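Local coordinates for agmatine N-acetyltransferase (Drosophila melanogaster, PDB 7CIW), which transfers an acetyl group from acetyl-CoA to agmatine and probably also acylates aromatic amines such as dopamine and serotonin, at residues Val16-Gln21 with Gly69-Ala74; Glu20-Phe25 with Phe52-Val57; Val75-Lys80 with Glu148-Arg153. The protein carries 1 engineered substitution. All blocks are in the same frame, centred on the assembly; numbering follows the deposited sequence.

Contact 1: Val16-Gln21 with Gly69-Ala74; sequences VGETEQ and GRIVAA
Ile-71 reaches from strand 70-80 to the first turn of helix 19-30 and meets Gln-21 there with a single methyl, CD1. That methyl lies 3.7 Å from Gln-21 O and 3.8 Å from Gln-21 CB, so it rests against the backbone and the root of the side chain rather than against the amide. CG1 stands anti to the carbonyl carbon of Ile-71 (chi1 -64°) and the chain then runs on nearly straight (chi2 166°), which extends CD1 away from the strand toward the helix. Gln-21 aims its CB at the strand but bends at chi2 (-40°), and its amide takes no part. Glu-18, at the N-cap position of the helix, adds a marginal touch: its OE1 comes within 4.5 Å of Ile-71 CD1, while OE2 accepts a hydrogen bond from the backbone N of Asp-15. With no hydrogen bond across the segments and 94 Å² buried in total, this is light van der Waals packing at the surface. Further along the strand, the backbones of Val-72 and Ala-73 both bond to Ala-65, consistent with a beta bulge, and Ile-71 and Ala-74, three residues apart, both touch helix 19-30. Ile-71 packs there on Phe-25 and also on Val-64 and Leu-66 of the neighbouring strand 62-67, so the contact edges the seam between that helix and the antiparallel pair of strands.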
# COMPACT_ATOMS: atom_id res chain seq x y z
N VAL A 16 -6.31 16.42 -6.52
CA VAL A 16 -7.39 16.60 -5.57
C VAL A 16 -8.60 17.11 -6.34
O VAL A 16 -8.65 18.27 -6.76
CB VAL A 16 -6.98 17.55 -4.43
CG1 VAL A 16 -6.07 16.82 -3.44
CG2 VAL A 16 -6.25 18.77 -4.99
N GLY A 17 -9.58 16.23 -6.57
CA GLY A 17 -10.66 16.52 -7.49
C GLY A 17 -10.61 15.63 -8.71
O GLY A 17 -10.77 16.10 -9.85
N GLU A 18 -10.38 14.34 -8.48
CA GLU A 18 -10.21 13.33 -9.51
C GLU A 18 -10.11 12.00 -8.78
O GLU A 18 -9.75 10.96 -9.34
CB GLU A 18 -8.97 13.63 -10.37
CG GLU A 18 -8.68 12.65 -11.50
CD GLU A 18 -7.24 12.18 -11.46
OE1 GLU A 18 -7.00 10.96 -11.64
OE2 GLU A 18 -6.36 13.04 -11.25
N THR A 19 -10.46 12.04 -7.49
CA THR A 19 -10.35 10.85 -6.67
C THR A 19 -11.38 9.79 -7.03
O THR A 19 -11.18 8.62 -6.68
CB THR A 19 -10.48 11.21 -5.19
OG1 THR A 19 -11.73 11.86 -4.96
CG2 THR A 19 -9.35 12.15 -4.77
N GLU A 20 -12.47 10.15 -7.70
CA GLU A 20 -13.49 9.13 -7.96
C GLU A 20 -12.98 8.09 -8.95
O GLU A 20 -13.18 6.88 -8.74
CB GLU A 20 -14.78 9.75 -8.48
CG GLU A 20 -15.87 8.71 -8.63
CD GLU A 20 -17.16 9.28 -9.16
OE1 GLU A 20 -18.04 9.62 -8.34
OE2 GLU A 20 -17.29 9.40 -10.40
N GLN A 21 -12.32 8.53 -10.02
CA GLN A 21 -11.77 7.58 -10.98
C GLN A 21 -10.75 6.68 -10.31
O GLN A 21 -10.70 5.47 -10.59
CB GLN A 21 -11.14 8.33 -12.15
CG GLN A 21 -12.14 8.92 -13.14
CD GLN A 21 -13.32 8.01 -13.40
OE1 GLN A 21 -13.15 6.83 -13.71
NE2 GLN A 21 -14.54 8.55 -13.26
N GLY A 69 -7.18 7.63 -21.39
CA GLY A 69 -7.94 8.24 -20.32
C GLY A 69 -8.38 7.30 -19.22
O GLY A 69 -8.95 7.76 -18.23
N ARG A 70 -8.11 6.00 -19.35
CA ARG A 70 -8.54 5.00 -18.37
C ARG A 70 -7.37 4.66 -17.46
O ARG A 70 -6.24 4.45 -17.93
CB ARG A 70 -9.04 3.75 -19.09
CG ARG A 70 -9.35 2.56 -18.21
CD ARG A 70 -10.11 1.49 -19.00
NE ARG A 70 -9.51 0.16 -18.87
CZ ARG A 70 -10.21 -0.97 -18.78
NH1 ARG A 70 -11.53 -0.93 -18.81
NH2 ARG A 70 -9.58 -2.13 -18.67
N ILE A 71 -7.63 4.61 -16.16
CA ILE A 71 -6.59 4.20 -15.21
C ILE A 71 -6.39 2.70 -15.32
O ILE A 71 -7.35 1.92 -15.21
CB ILE A 71 -6.96 4.61 -13.78
CG1 ILE A 71 -7.03 6.13 -13.67
CG2 ILE A 71 -5.95 4.02 -12.78
CD1 ILE A 71 -7.72 6.62 -12.39
N VAL A 72 -5.14 2.28 -15.54
CA VAL A 72 -4.80 0.87 -15.62
C VAL A 72 -3.86 0.43 -14.51
O VAL A 72 -3.58 -0.77 -14.39
CB VAL A 72 -4.20 0.52 -17.01
CG1 VAL A 72 -5.27 0.67 -18.08
CG2 VAL A 72 -3.00 1.41 -17.33
N ALA A 73 -3.37 1.36 -13.69
CA ALA A 73 -2.54 1.02 -12.55
C ALA A 73 -2.52 2.22 -11.61
O ALA A 73 -2.73 3.36 -12.04
CB ALA A 73 -1.11 0.64 -12.97
N ALA A 74 -2.28 1.97 -10.33
CA ALA A 74 -2.28 3.06 -9.37
C ALA A 74 -1.40 2.73 -8.19
O ALA A 74 -1.26 1.56 -7.80
CB ALA A 74 -3.70 3.37 -8.87

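Contact 2: Glu20-Phe25 with Phe52-Val57; sequences EQLMTF and FLLSNV
Leu-22 and Met-23 of helix 19-30 meet Leu-54 and Val-57 of segment 52-57, which continues from helix 47-54. Along this second segment, Phe-52 offers its carbonyl to a short bond, Ser-55 OG to Phe-52 O at 2.6 Å. Leu-53 O accepts twice from one residue, from Asn-56 N and from Asn-56 ND2 (3.1 Å, N-H...O angle 154°), both arriving on the same face of the carbonyl plane. Leu-54 carries the interhelical packing: Met-23 CE lies 3.6 Å from its CG, brought there by a chain curled at chi2 (49°) and chi3 (60°), and Leu-22 CD2 slides past its CD2 at 3.8 Å. Cut back to alanine, Leu-54 would lose the CG and both methyls, and a gap would probably open beside Met-23 CE and Leu-22 CD2. Both helices fall, in chain order, between strands 10-13 and 62-67, in the part of the GNAT fold that commonly borders the acceptor site, and about 8 Å separates the Met-23 side chain from bound N-acetylagmatine. A type I turn spans Leu-54 to Val-57, closed by Val-57 N to Leu-54 O at 3.0 Å. Val-57 then turns CG2 back to Leu-22 CD2, 4.0 Å away, and its side chain also touches Val-16 and Cys-62.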
# COMPACT_ATOMS: atom_id res chain seq x y z
N GLU A 20 -12.47 10.15 -7.70
CA GLU A 20 -13.49 9.13 -7.96
C GLU A 20 -12.98 8.09 -8.95
O GLU A 20 -13.18 6.88 -8.74
CB GLU A 20 -14.78 9.75 -8.48
CG GLU A 20 -15.87 8.71 -8.63
CD GLU A 20 -17.16 9.28 -9.16
OE1 GLU A 20 -18.04 9.62 -8.34
OE2 GLU A 20 -17.29 9.40 -10.40
N GLN A 21 -12.32 8.53 -10.02
CA GLN A 21 -11.77 7.58 -10.98
C GLN A 21 -10.75 6.68 -10.31
O GLN A 21 -10.70 5.47 -10.59
CB GLN A 21 -11.14 8.33 -12.15
CG GLN A 21 -12.14 8.92 -13.14
CD GLN A 21 -13.32 8.01 -13.40
OE1 GLN A 21 -13.15 6.83 -13.71
NE2 GLN A 21 -14.54 8.55 -13.26
N LEU A 22 -9.91 7.24 -9.43
CA LEU A 22 -8.93 6.42 -8.73
C LEU A 22 -9.61 5.36 -7.88
O LEU A 22 -9.21 4.19 -7.89
CB LEU A 22 -8.05 7.31 -7.84
CG LEU A 22 -7.17 6.59 -6.81
CD1 LEU A 22 -6.15 5.69 -7.51
CD2 LEU A 22 -6.46 7.59 -5.89
N MET A 23 -10.63 5.75 -7.13
CA MET A 23 -11.31 4.77 -6.28
C MET A 23 -12.04 3.73 -7.13
O MET A 23 -12.06 2.55 -6.77
CB MET A 23 -12.28 5.49 -5.34
CG MET A 23 -12.94 4.56 -4.32
SD MET A 23 -11.80 3.47 -3.43
CE MET A 23 -10.74 4.68 -2.63
N THR A 24 -12.61 4.13 -8.26
CA THR A 24 -13.25 3.16 -9.14
C THR A 24 -12.26 2.11 -9.62
O THR A 24 -12.57 0.91 -9.62
CB THR A 24 -13.91 3.89 -10.30
OG1 THR A 24 -14.95 4.72 -9.77
CG2 THR A 24 -14.51 2.91 -11.30
N PHE A 25 -11.05 2.53 -10.00
CA PHE A 25 -10.02 1.56 -10.37
C PHE A 25 -9.66 0.66 -9.19
O PHE A 25 -9.56 -0.56 -9.33
CB PHE A 25 -8.76 2.26 -10.89
CG PHE A 25 -7.58 1.33 -11.01
CD1 PHE A 25 -7.45 0.49 -12.10
CD2 PHE A 25 -6.63 1.27 -9.99
CE1 PHE A 25 -6.38 -0.39 -12.19
CE2 PHE A 25 -5.55 0.39 -10.09
CZ PHE A 25 -5.44 -0.44 -11.19
N PHE A 52 -9.32 6.48 3.92
CA PHE A 52 -7.91 6.59 4.30
C PHE A 52 -7.01 6.61 3.07
O PHE A 52 -6.08 7.42 2.98
CB PHE A 52 -7.48 5.47 5.22
CG PHE A 52 -5.99 5.40 5.36
CD1 PHE A 52 -5.31 6.45 5.96
CD2 PHE A 52 -5.27 4.36 4.82
CE1 PHE A 52 -3.93 6.43 6.07
CE2 PHE A 52 -3.88 4.34 4.93
CZ PHE A 52 -3.22 5.39 5.56
N LEU A 53 -7.25 5.70 2.12
CA LEU A 53 -6.45 5.72 0.91
C LEU A 53 -6.53 7.09 0.24
O LEU A 53 -5.50 7.69 -0.11
CB LEU A 53 -6.90 4.62 -0.06
CG LEU A 53 -6.45 3.21 0.33
CD1 LEU A 53 -6.62 2.25 -0.84
CD2 LEU A 53 -5.01 3.21 0.83
N LEU A 54 -7.75 7.62 0.11
CA LEU A 54 -7.90 8.90 -0.57
C LEU A 54 -7.34 10.06 0.23
O LEU A 54 -7.02 11.10 -0.35
CB LEU A 54 -9.38 9.13 -0.89
CG LEU A 54 -9.95 8.16 -1.93
CD1 LEU A 54 -11.43 8.51 -2.21
CD2 LEU A 54 -9.12 8.14 -3.23
N SER A 55 -7.18 9.89 1.55
CA SER A 55 -6.58 10.95 2.36
C SER A 55 -5.12 11.20 2.00
O SER A 55 -4.55 12.20 2.45
CB SER A 55 -6.70 10.61 3.85
OG SER A 55 -5.77 9.62 4.24
N ASN A 56 -4.51 10.34 1.19
CA ASN A 56 -3.14 10.55 0.77
C ASN A 56 -3.03 11.39 -0.50
O ASN A 56 -1.93 11.85 -0.81
CB ASN A 56 -2.45 9.20 0.55
CG ASN A 56 -2.32 8.43 1.81
OD1 ASN A 56 -1.48 8.75 2.66
ND2 ASN A 56 -3.17 7.43 1.98
N VAL A 57 -4.14 11.58 -1.22
CA VAL A 57 -4.08 12.34 -2.47
C VAL A 57 -3.55 13.75 -2.26
O VAL A 57 -2.75 14.21 -3.09
CB VAL A 57 -5.45 12.30 -3.17
CG1 VAL A 57 -5.46 13.23 -4.39
CG2 VAL A 57 -5.75 10.85 -3.60

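Contact 3: Val75-Lys80 with Glu148-Arg153; sequences VVAGPK and ETVAQR
One residue before Val-150, whose methyls meet Val-75 and Ala-77, the hydroxyl OG1 of Thr-149 is gripped from two sources: it bonds to Arg-145 O, one turn back in helix 142-156, and to Lys-3 NZ from the N-terminal strand. These bonds satisfy a hydroxyl on a buried residue without drawing on strand 70-80, and what crosses to that strand is purely apolar. Val-150 supplies both of its branches. CG2 sits 3.6 Å from Val-75 CG1 and 3.8 Å from Val-75 CG2, so one methyl of the helix lies against the fork of the strand valine. CG1, anti to the backbone N of Val-150 (chi1 170°), points the other way along the strand and comes within 4.0 Å of Ala-77 CB. Val-75 holds CG1 in the crowded position between its own N and carbonyl carbon (chi1 63°), and this turns both methyls to the helix. Val-75 and Ala-77 alternate with Val-76, whose CB is directed away from the helix, as expected for an extended strand. The closest CA pair, Ala-77 and Val-150, is 7.4 Å apart, consistent with the small side chain at Ala-77. Strand 125-133, helix 142-156 and the parallel strand 161-166 form a beta-alpha-beta crossover, and Val-150 also packs on Leu-126 of its first strand. The helix follows the coenzyme A-binding loop of the GNAT fold, with Gly-139 shortly before it and Gly-143 in its first turn, and Val-75 touches the CoA-binding Leu-131. With 122 Å² buried and no polar bond across, the fit between helix 142-156 and strand 70-80 here appears to rest on methyl shape rather than on directional bonds, which the helix makes elsewhere, as at Lys-3.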
# COMPACT_ATOMS: atom_id res chain seq x y z
N VAL A 75 -0.82 3.77 -7.59
CA VAL A 75 -0.08 3.64 -6.34
C VAL A 75 -0.51 4.77 -5.40
O VAL A 75 -0.72 5.90 -5.83
CB VAL A 75 1.45 3.64 -6.59
CG1 VAL A 75 1.93 4.97 -7.20
CG2 VAL A 75 2.23 3.26 -5.31
N VAL A 76 -0.71 4.42 -4.13
CA VAL A 76 -1.10 5.38 -3.11
C VAL A 76 -0.02 5.35 -2.05
O VAL A 76 0.30 4.28 -1.52
CB VAL A 76 -2.48 5.04 -2.51
CG1 VAL A 76 -2.77 5.93 -1.31
CG2 VAL A 76 -3.56 5.17 -3.56
N ALA A 77 0.56 6.51 -1.75
CA ALA A 77 1.63 6.58 -0.76
C ALA A 77 1.42 7.82 0.10
O ALA A 77 0.75 8.77 -0.30
CB ALA A 77 3.01 6.62 -1.42
N GLY A 78 1.97 7.79 1.31
CA GLY A 78 1.92 8.94 2.17
C GLY A 78 2.99 8.91 3.24
O GLY A 78 3.63 7.89 3.49
N PRO A 79 3.20 10.05 3.91
CA PRO A 79 4.28 10.16 4.89
C PRO A 79 3.95 9.52 6.22
O PRO A 79 2.79 9.41 6.62
CB PRO A 79 4.43 11.68 5.05
CG PRO A 79 3.00 12.15 4.92
CD PRO A 79 2.40 11.28 3.83
N LYS A 80 5.01 9.13 6.93
CA LYS A 80 4.87 8.74 8.33
C LYS A 80 6.13 9.12 9.08
O LYS A 80 7.21 9.29 8.50
CB LYS A 80 4.57 7.23 8.47
CG LYS A 80 5.70 6.31 8.09
CD LYS A 80 5.23 4.84 8.17
CE LYS A 80 6.39 3.88 7.94
NZ LYS A 80 5.93 2.46 7.94
N GLU A 148 8.89 3.26 -8.77
CA GLU A 148 10.00 4.16 -9.05
C GLU A 148 9.54 5.61 -9.02
O GLU A 148 10.27 6.50 -8.55
CB GLU A 148 10.63 3.81 -10.39
CG GLU A 148 11.34 2.46 -10.38
CD GLU A 148 12.75 2.53 -9.83
OE1 GLU A 148 13.14 3.60 -9.31
OE2 GLU A 148 13.48 1.52 -9.92
N THR A 149 8.33 5.88 -9.51
CA THR A 149 7.80 7.24 -9.45
C THR A 149 7.66 7.71 -8.02
O THR A 149 7.97 8.86 -7.69
CB THR A 149 6.46 7.30 -10.19
OG1 THR A 149 6.65 6.84 -11.53
CG2 THR A 149 5.90 8.72 -10.20
N VAL A 150 7.18 6.83 -7.14
CA VAL A 150 7.06 7.16 -5.73
C VAL A 150 8.43 7.44 -5.13
O VAL A 150 8.60 8.38 -4.35
CB VAL A 150 6.33 6.04 -4.97
CG1 VAL A 150 6.43 6.26 -3.45
CG2 VAL A 150 4.88 5.98 -5.44
N ALA A 151 9.42 6.59 -5.45
CA ALA A 151 10.76 6.82 -4.90
C ALA A 151 11.30 8.19 -5.28
O ALA A 151 11.93 8.86 -4.46
CB ALA A 151 11.73 5.73 -5.36
N GLN A 152 11.09 8.61 -6.53
CA GLN A 152 11.58 9.92 -6.94
C GLN A 152 10.84 11.04 -6.23
O GLN A 152 11.44 12.05 -5.85
CB GLN A 152 11.47 10.10 -8.46
CG GLN A 152 12.06 11.42 -8.94
CD GLN A 152 13.54 11.54 -8.62
OE1 GLN A 152 14.32 10.66 -8.95
NE2 GLN A 152 13.93 12.64 -7.96
N ARG A 153 9.53 10.87 -6.05
CA ARG A 153 8.77 11.85 -5.29
C ARG A 153 9.27 11.92 -3.85
O ARG A 153 9.35 13.00 -3.26
CB ARG A 153 7.28 11.48 -5.34
CG ARG A 153 6.36 12.30 -4.46
CD ARG A 153 6.32 13.75 -4.87
NE ARG A 153 5.22 14.44 -4.21
CZ ARG A 153 5.11 15.76 -4.13
NH1 ARG A 153 6.04 16.54 -4.66
NH2 ARG A 153 4.07 16.30 -3.49

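How the contacts relate
Contact 3 is buried core, contact 2 is partly buried, and contact 1 lies at the surface, its centre about 16 Å from the centre of the chain. Contacts 1 and 2 share helix 19-30 and join through Phe-25 and Leu-22, which pack on residues of 69-74: Leu-22 CD1 is 3.6 Å from Ala-74 CB. Contacts 1 and 3 draw on successive lengths of strand 70-80 but face opposite sides of the sheet. Asn-56, from the segment of contact 2, packs on Val-76 and Gly-78 across from helix 142-156. None of the three has a hydrogen bond across its segments; apolar side-chain packing, mostly through methyls, makes up contacts 2 and 3, whereas in contact 1 the isoleucine methyl lies against a backbone carbonyl.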